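Local coordinates for protein BIM1 (Saccharomyces cerevisiae, PDB 2QJX), which binds microtubules at their plus ends as a MAPRE (EB1) family protein, represented here by its calponin homology domain, at residues T60-F65 and K89-K94; V87-L90 and Q96-L99. One frame throughout, in Å; residues are numbered along the deposited sequence.

Interaction 1: T60-F65 and K89-K94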
ATOM      1  N   THR A  60       7.834 -10.333   7.017  1.00 29.87           N
ATOM      2  CA  THR A  60       8.218 -11.563   6.333  1.00 30.27           C
ATOM      3  C   THR A  60       7.252 -12.709   6.661  1.00 28.57           C
ATOM      4  O   THR A  60       7.172 -13.689   5.922  1.00 29.94           O
ATOM      5  CB  THR A  60       9.676 -11.972   6.714  1.00 31.43           C
ATOM      6  OG1 THR A  60      10.602 -11.254   5.889  1.00 32.86           O
ATOM      7  CG2 THR A  60       9.901 -13.465   6.532  1.00 32.54           C
ATOM      8  N   ALA A  61       6.513 -12.573   7.760  1.00 26.73           N
ATOM      9  CA  ALA A  61       5.556 -13.596   8.189  1.00 23.75           C
ATOM     10  C   ALA A  61       4.120 -13.215   7.819  1.00 22.82           C
ATOM     11  O   ALA A  61       3.700 -12.073   8.013  1.00 19.54           O
ATOM     12  CB  ALA A  61       5.672 -13.809   9.690  1.00 24.72           C
ATOM     13  N   GLU A  62       3.359 -14.178   7.306  1.00 21.93           N
ATOM     14  CA  GLU A  62       1.989 -13.908   6.890  1.00 21.76           C
ATOM     15  C   GLU A  62       1.068 -13.325   7.954  1.00 21.11           C
ATOM     16  O   GLU A  62       0.185 -12.529   7.633  1.00 19.66           O
ATOM     17  CB  GLU A  62       1.333 -15.166   6.316  1.00 23.89           C
ATOM     18  CG  GLU A  62      -0.106 -14.911   5.882  1.00 26.93           C
ATOM     19  CD  GLU A  62      -0.765 -16.115   5.256  1.00 30.83           C
ATOM     20  OE1 GLU A  62      -0.313 -16.549   4.174  1.00 32.70           O
ATOM     21  OE2 GLU A  62      -1.740 -16.623   5.847  1.00 29.82           O
ATOM     22  N   TYR A  63       1.252 -13.709   9.212  1.00 19.02           N
ATOM     23  CA  TYR A  63       0.379 -13.186  10.252  1.00 19.53           C
ATOM     24  C   TYR A  63       0.563 -11.679  10.377  1.00 19.45           C
ATOM     25  O   TYR A  63      -0.349 -10.970  10.800  1.00 19.79           O
ATOM     26  CB  TYR A  63       0.640 -13.896  11.590  1.00 22.86           C
ATOM     27  CG  TYR A  63       1.757 -13.331  12.433  1.00 25.67           C
ATOM     28  CD1 TYR A  63       1.544 -12.223  13.253  1.00 28.42           C
ATOM     29  CD2 TYR A  63       3.020 -13.917  12.433  1.00 26.65           C
ATOM     30  CE1 TYR A  63       2.560 -11.718  14.057  1.00 30.49           C
ATOM     31  CE2 TYR A  63       4.042 -13.421  13.229  1.00 28.41           C
ATOM     32  CZ  TYR A  63       3.805 -12.321  14.040  1.00 30.11           C
ATOM     33  OH  TYR A  63       4.812 -11.831  14.839  1.00 33.17           O
ATOM     34  N   GLU A  64       1.741 -11.194   9.991  1.00 18.44           N
ATOM     35  CA  GLU A  64       2.027  -9.767  10.030  1.00 17.90           C
ATOM     36  C   GLU A  64       1.355  -9.080   8.841  1.00 17.03           C
ATOM     37  O   GLU A  64       0.895  -7.945   8.965  1.00 18.95           O
ATOM     38  CB  GLU A  64       3.544  -9.517  10.004  1.00 20.71           C
ATOM     39  CG  GLU A  64       4.263 -10.030  11.251  1.00 21.94           C
ATOM     40  CD  GLU A  64       5.761  -9.798  11.206  1.00 24.61           C
ATOM     41  OE1 GLU A  64       6.406 -10.261  10.244  1.00 25.64           O
ATOM     42  OE2 GLU A  64       6.291  -9.153  12.137  1.00 29.48           O
ATOM     43  N   PHE A  65       1.292  -9.760   7.694  1.00 17.00           N
ATOM     44  CA  PHE A  65       0.639  -9.185   6.517  1.00 16.88           C
ATOM     45  C   PHE A  65      -0.831  -8.980   6.858  1.00 17.33           C
ATOM     46  O   PHE A  65      -1.458  -8.003   6.431  1.00 14.32           O
ATOM     47  CB  PHE A  65       0.689 -10.121   5.299  1.00 17.72           C
ATOM     48  CG  PHE A  65       2.068 -10.594   4.921  1.00 18.44           C
ATOM     49  CD1 PHE A  65       3.211  -9.974   5.417  1.00 17.71           C
ATOM     50  CD2 PHE A  65       2.213 -11.661   4.038  1.00 18.72           C
ATOM     51  CE1 PHE A  65       4.482 -10.412   5.040  1.00 18.39           C
ATOM     52  CE2 PHE A  65       3.474 -12.107   3.654  1.00 20.99           C
ATOM     53  CZ  PHE A  65       4.613 -11.482   4.157  1.00 20.44           C
ATOM     54  N   LYS A  89      -6.848 -13.093  -1.518  1.00 28.94           N
ATOM     55  CA  LYS A  89      -6.178 -13.192  -2.812  1.00 27.20           C
ATOM     56  C   LYS A  89      -4.825 -12.478  -2.839  1.00 25.54           C
ATOM     57  O   LYS A  89      -3.845 -12.994  -3.380  1.00 26.14           O
ATOM     58  CB  LYS A  89      -7.066 -12.607  -3.916  1.00 29.41           C
ATOM     59  CG  LYS A  89      -8.078 -13.574  -4.514  1.00 34.09           C
ATOM     60  CD  LYS A  89      -9.192 -13.917  -3.549  1.00 38.31           C
ATOM     61  CE  LYS A  89     -10.219 -14.831  -4.206  1.00 40.12           C
ATOM     62  NZ  LYS A  89     -11.366 -15.131  -3.301  1.00 43.19           N
ATOM     63  N   LEU A  90      -4.781 -11.294  -2.241  1.00 22.52           N
ATOM     64  CA  LEU A  90      -3.573 -10.470  -2.213  1.00 20.23           C
ATOM     65  C   LEU A  90      -2.462 -10.954  -1.283  1.00 20.92           C
ATOM     66  O   LEU A  90      -1.277 -10.913  -1.631  1.00 19.49           O
ATOM     67  CB  LEU A  90      -3.952  -9.042  -1.815  1.00 19.49           C
ATOM     68  CG  LEU A  90      -4.925  -8.300  -2.737  1.00 20.13           C
ATOM     69  CD1 LEU A  90      -5.436  -7.050  -2.038  1.00 22.24           C
ATOM     70  CD2 LEU A  90      -4.227  -7.946  -4.040  1.00 21.45           C
ATOM     71  N   ILE A  91      -2.858 -11.405  -0.099  1.00 19.85           N
ATOM     72  CA  ILE A  91      -1.916 -11.854   0.914  1.00 22.54           C
ATOM     73  C   ILE A  91      -1.048 -13.039   0.493  1.00 23.32           C
ATOM     74  O   ILE A  91      -0.013 -13.300   1.106  1.00 22.84           O
ATOM     75  CB  ILE A  91      -2.669 -12.182   2.218  1.00 21.07           C
ATOM     76  CG1 ILE A  91      -1.705 -12.151   3.404  1.00 19.97           C
ATOM     77  CG2 ILE A  91      -3.353 -13.535   2.099  1.00 20.97           C
ATOM     78  CD1 ILE A  91      -2.418 -12.158   4.747  1.00 18.66           C
ATOM     79  N   ARG A  92      -1.454 -13.749  -0.553  1.00 25.35           N
ATOM     80  CA  ARG A  92      -0.666 -14.883  -1.021  1.00 28.52           C
ATOM     81  C   ARG A  92       0.464 -14.422  -1.932  1.00 28.12           C
ATOM     82  O   ARG A  92       1.238 -15.232  -2.447  1.00 28.47           O
ATOM     83  CB  ARG A  92      -1.550 -15.900  -1.752  1.00 32.05           C
ATOM     84  CG  ARG A  92      -2.374 -16.777  -0.818  1.00 37.44           C
ATOM     85  CD  ARG A  92      -2.958 -17.973  -1.557  1.00 41.58           C
ATOM     86  NE  ARG A  92      -3.581 -18.936  -0.652  1.00 47.25           N
ATOM     87  CZ  ARG A  92      -4.121 -20.088  -1.044  1.00 48.83           C
ATOM     88  NH1 ARG A  92      -4.114 -20.424  -2.328  1.00 50.44           N
ATOM     89  NH2 ARG A  92      -4.666 -20.907  -0.153  1.00 49.61           N
ATOM     90  N   CYS A  93       0.553 -13.109  -2.120  1.00 25.72           N
ATOM     91  CA  CYS A  93       1.584 -12.506  -2.949  1.00 26.30           C
ATOM     92  C   CYS A  93       1.550 -12.972  -4.398  1.00 26.87           C
ATOM     93  O   CYS A  93       2.590 -13.072  -5.044  1.00 27.23           O
ATOM     94  CB  CYS A  93       2.967 -12.782  -2.352  1.00 26.70           C
ATOM     95  SG  CYS A  93       3.191 -12.124  -0.685  1.00 26.50           S
ATOM     96  N   LYS A  94       0.355 -13.264  -4.901  1.00 27.09           N
ATOM     97  CA  LYS A  94       0.195 -13.697  -6.287  1.00 27.73           C
ATOM     98  C   LYS A  94       0.316 -12.456  -7.178  1.00 26.03           C
ATOM     99  O   LYS A  94      -0.185 -11.388  -6.827  1.00 24.67           O
ATOM    100  CB  LYS A  94      -1.173 -14.363  -6.472  1.00 29.91           C
ATOM    101  CG  LYS A  94      -1.397 -14.964  -7.853  1.00 36.38           C
ATOM    102  CD  LYS A  94      -2.756 -15.655  -7.953  1.00 39.80           C
ATOM    103  CE  LYS A  94      -2.995 -16.210  -9.351  1.00 42.63           C
ATOM    104  NZ  LYS A  94      -4.303 -16.921  -9.464  1.00 45.05           N
TER
HETATM  105  O   HOH W   1       1.450 -15.217   2.268  1.00 42.88           O

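Interaction 2: V87-L90 and Q96-L99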
ATOM      1  N   VAL A  87      -8.406  -9.606   0.636  1.00 27.78           N
ATOM      2  CA  VAL A  87      -7.181  -9.959   1.345  1.00 27.58           C
ATOM      3  C   VAL A  87      -6.704 -11.367   1.016  1.00 28.09           C
ATOM      4  O   VAL A  87      -5.532 -11.578   0.715  1.00 27.47           O
ATOM      5  CB  VAL A  87      -7.384  -9.842   2.867  1.00 27.33           C
ATOM      6  CG1 VAL A  87      -6.106 -10.214   3.598  1.00 26.74           C
ATOM      7  CG2 VAL A  87      -7.810  -8.422   3.219  1.00 28.10           C
ATOM      8  N   ASP A  88      -7.624 -12.324   1.073  1.00 29.47           N
ATOM      9  CA  ASP A  88      -7.316 -13.719   0.789  1.00 30.98           C
ATOM     10  C   ASP A  88      -6.556 -13.922  -0.519  1.00 29.98           C
ATOM     11  O   ASP A  88      -5.710 -14.813  -0.617  1.00 30.51           O
ATOM     12  CB  ASP A  88      -8.614 -14.534   0.789  1.00 35.46           C
ATOM     13  CG  ASP A  88      -9.812 -13.714   0.341  1.00 39.25           C
ATOM     14  OD1 ASP A  88      -9.883 -13.356  -0.853  1.00 40.68           O
ATOM     15  OD2 ASP A  88     -10.681 -13.414   1.190  1.00 42.54           O
ATOM     16  N   LYS A  89      -6.848 -13.093  -1.518  1.00 28.94           N
ATOM     17  CA  LYS A  89      -6.178 -13.192  -2.812  1.00 27.20           C
ATOM     18  C   LYS A  89      -4.825 -12.478  -2.839  1.00 25.54           C
ATOM     19  O   LYS A  89      -3.845 -12.994  -3.380  1.00 26.14           O
ATOM     20  CB  LYS A  89      -7.066 -12.607  -3.916  1.00 29.41           C
ATOM     21  CG  LYS A  89      -8.078 -13.574  -4.514  1.00 34.09           C
ATOM     22  CD  LYS A  89      -9.192 -13.917  -3.549  1.00 38.31           C
ATOM     23  CE  LYS A  89     -10.219 -14.831  -4.206  1.00 40.12           C
ATOM     24  NZ  LYS A  89     -11.366 -15.131  -3.301  1.00 43.19           N
ATOM     25  N   LEU A  90      -4.781 -11.294  -2.241  1.00 22.52           N
ATOM     26  CA  LEU A  90      -3.573 -10.470  -2.213  1.00 20.23           C
ATOM     27  C   LEU A  90      -2.462 -10.954  -1.283  1.00 20.92           C
ATOM     28  O   LEU A  90      -1.277 -10.913  -1.631  1.00 19.49           O
ATOM     29  CB  LEU A  90      -3.952  -9.042  -1.815  1.00 19.49           C
ATOM     30  CG  LEU A  90      -4.925  -8.300  -2.737  1.00 20.13           C
ATOM     31  CD1 LEU A  90      -5.436  -7.050  -2.038  1.00 22.24           C
ATOM     32  CD2 LEU A  90      -4.227  -7.946  -4.040  1.00 21.45           C
ATOM     33  N   GLN A  96      -0.934 -11.455 -10.428  1.00 19.50           N
ATOM     34  CA  GLN A  96      -2.122 -10.842 -11.017  1.00 18.55           C
ATOM     35  C   GLN A  96      -3.018 -10.045 -10.073  1.00 19.33           C
ATOM     36  O   GLN A  96      -3.409  -8.919 -10.393  1.00 17.93           O
ATOM     37  CB  GLN A  96      -2.952 -11.915 -11.731  1.00 19.08           C
ATOM     38  CG  GLN A  96      -3.998 -11.365 -12.683  1.00 19.69           C
ATOM     39  CD  GLN A  96      -3.408 -10.416 -13.706  1.00 18.58           C
ATOM     40  OE1 GLN A  96      -2.302 -10.630 -14.201  1.00 19.47           O
ATOM     41  NE2 GLN A  96      -4.152  -9.367 -14.040  1.00 21.62           N
ATOM     42  N   ASP A  97      -3.342 -10.617  -8.917  1.00 17.85           N
ATOM     43  CA  ASP A  97      -4.212  -9.948  -7.953  1.00 19.24           C
ATOM     44  C   ASP A  97      -3.607  -8.638  -7.451  1.00 19.16           C
ATOM     45  O   ASP A  97      -4.288  -7.616  -7.362  1.00 17.41           O
ATOM     46  CB  ASP A  97      -4.486 -10.876  -6.770  1.00 20.39           C
ATOM     47  CG  ASP A  97      -5.073 -12.211  -7.200  1.00 24.71           C
ATOM     48  OD1 ASP A  97      -6.296 -12.289  -7.428  1.00 26.55           O
ATOM     49  OD2 ASP A  97      -4.302 -13.184  -7.322  1.00 27.79           O
ATOM     50  N   ASN A  98      -2.324  -8.675  -7.118  1.00 19.07           N
ATOM     51  CA  ASN A  98      -1.637  -7.488  -6.630  1.00 18.29           C
ATOM     52  C   ASN A  98      -1.417  -6.467  -7.730  1.00 17.62           C
ATOM     53  O   ASN A  98      -1.445  -5.262  -7.481  1.00 17.51           O
ATOM     54  CB  ASN A  98      -0.324  -7.896  -5.977  1.00 18.37           C
ATOM     55  CG  ASN A  98      -0.541  -8.501  -4.612  1.00 18.66           C
ATOM     56  OD1 ASN A  98      -0.863  -7.790  -3.662  1.00 19.00           O
ATOM     57  ND2 ASN A  98      -0.390  -9.819  -4.507  1.00 19.91           N
ATOM     58  N   LEU A  99      -1.201  -6.946  -8.950  1.00 16.63           N
ATOM     59  CA  LEU A  99      -1.023  -6.046 -10.078  1.00 16.24           C
ATOM     60  C   LEU A  99      -2.287  -5.200 -10.213  1.00 16.13           C
ATOM     61  O   LEU A  99      -2.226  -3.971 -10.318  1.00 15.25           O
ATOM     62  CB  LEU A  99      -0.805  -6.834 -11.374  1.00 17.93           C
ATOM     63  CG  LEU A  99      -0.751  -5.950 -12.627  1.00 18.38           C
ATOM     64  CD1 LEU A  99       0.543  -5.143 -12.629  1.00 18.03           C
ATOM     65  CD2 LEU A  99      -0.835  -6.808 -13.875  1.00 20.10           C
TER

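Interaction 1: T60-F65 and K89-K94
Ile91 meets Phe65 and Glu62 with the outer branch of its side chain, and these contacts carry most of the surface shared by 60-65 and 89-94. Its CG1 lies 3.7 Å from CB of Phe65 and reaches the ring at its edge, close to the ring plane, so the aromatic faces take no part in this pairing. With CG1 turned opposite the backbone N (chi1 -159°) and the chain extended beyond it, CD1 is carried out to the first turn of helix 62-78, 3.8 Å from CG of Glu62. There the two side chains cross at about a right angle.

Glu62 joins in through its aliphatic part. Its CG stands trans to the backbone N (chi1 180°) and continues extended to CD, which takes the carboxylate past the methyl group. A water bridges the Glu62 carboxylate and the Ile91 backbone carbonyl, donating to OE1 of Glu62 at 2.9 Å and to O of Ile91 at 2.7 Å; no direct hydrogen bond crosses between the segments.

Further round the Phe65 ring, SG of Cys93 is 5.3 Å from the centroid and 51° off the ring normal, an oblique sulfur-aromatic contact. One ring face lies against its own helix start, with Ala61 O 3.3 Å above the plane and offset toward the rim. Thr35 and Ala59 also touch Phe65, while Gln66 and Tyr69 extend the helical surface against Ile91.

Ala61 is the N-cap of helix 62-78. In 89-94, Leu90 to Cys93 form a type I turn, closed by the backbone bond from Cys93 N to Leu90 O. The contact is thus apolar packing of a helix start against the type I turn Leu90-Cys93, which overlaps the short helix, within the all-helical calponin homology fold.

Interaction 2: V87-L90 and Q96-L99
Leu90 and Asp97 bury the largest areas here, 71 and 59 Å², and Asn98 follows with 42 Å². CD2 of Leu90 is the methyl that reaches helix 95-112: it sits 3.3 Å from the backbone O of Asp97 and 4.0 Å from CB of that residue. The same methyl lies 3.4 Å from OD1 of Asn98, so a leucine branch rests among oxygens as well as carbons.

Asp97 approaches Lys89 obliquely, and the meeting is with the base of the lysine, since CB and CG are each 3.6 Å from OD1. The lysine chain bends at chi2 (70°), which leads its amine away from this carboxylate; NZ instead forms a weak salt bridge with OD1 of Asp88, at 3.4 Å.

The directed bond across the contact belongs to Asn98. With CG beside the backbone N and trans to the carbonyl carbon (chi1 -76°), the end of its side chain comes nearer to 87-90, and ND2 donates to the backbone O of Leu90 over 3.2 Å with a nearly straight N-H...O angle of 166°. The acceptor lies almost in the amide plane, and the donor meets a lone pair in the carbonyl plane. OD1 is paired with the hydroxyl of Tyr39, so both ends of the amide are held. Replacing Asn98 with a leucine would probably leave the Leu90 carbonyl without this donor and deprive the Tyr39 hydroxyl of its amide partner.

Chemically, the buried ND2 serves the carbonyl of Lys94, its own helix's N-cap residue, and that of Leu90 across the contact, which, with the van der Waals contacts of the Leu90 methyl, probably helps to set the chain's course between the helices.

In the fold
Both interactions use 87-90 and the turn that overlaps it: interaction 1 sets that turn against the start of helix 62-78, and interaction 2 sets the helix against 95-112. Their centres lie about 9 Å apart, and they touch where Cys93 CA lies 3.7 Å from Asn98 ND2. Each is partly buried, with two buried residues and one exposed residue among four that touch. Apolar packing by Ile91 dominates interaction 1, with a smaller oblique sulfur-aromatic contact, and its polar link is a water near the exposed Glu62. Interaction 2 instead has a direct side-chain-to-backbone hydrogen bond from a buried amide, while its exposed margin is formed by Lys89.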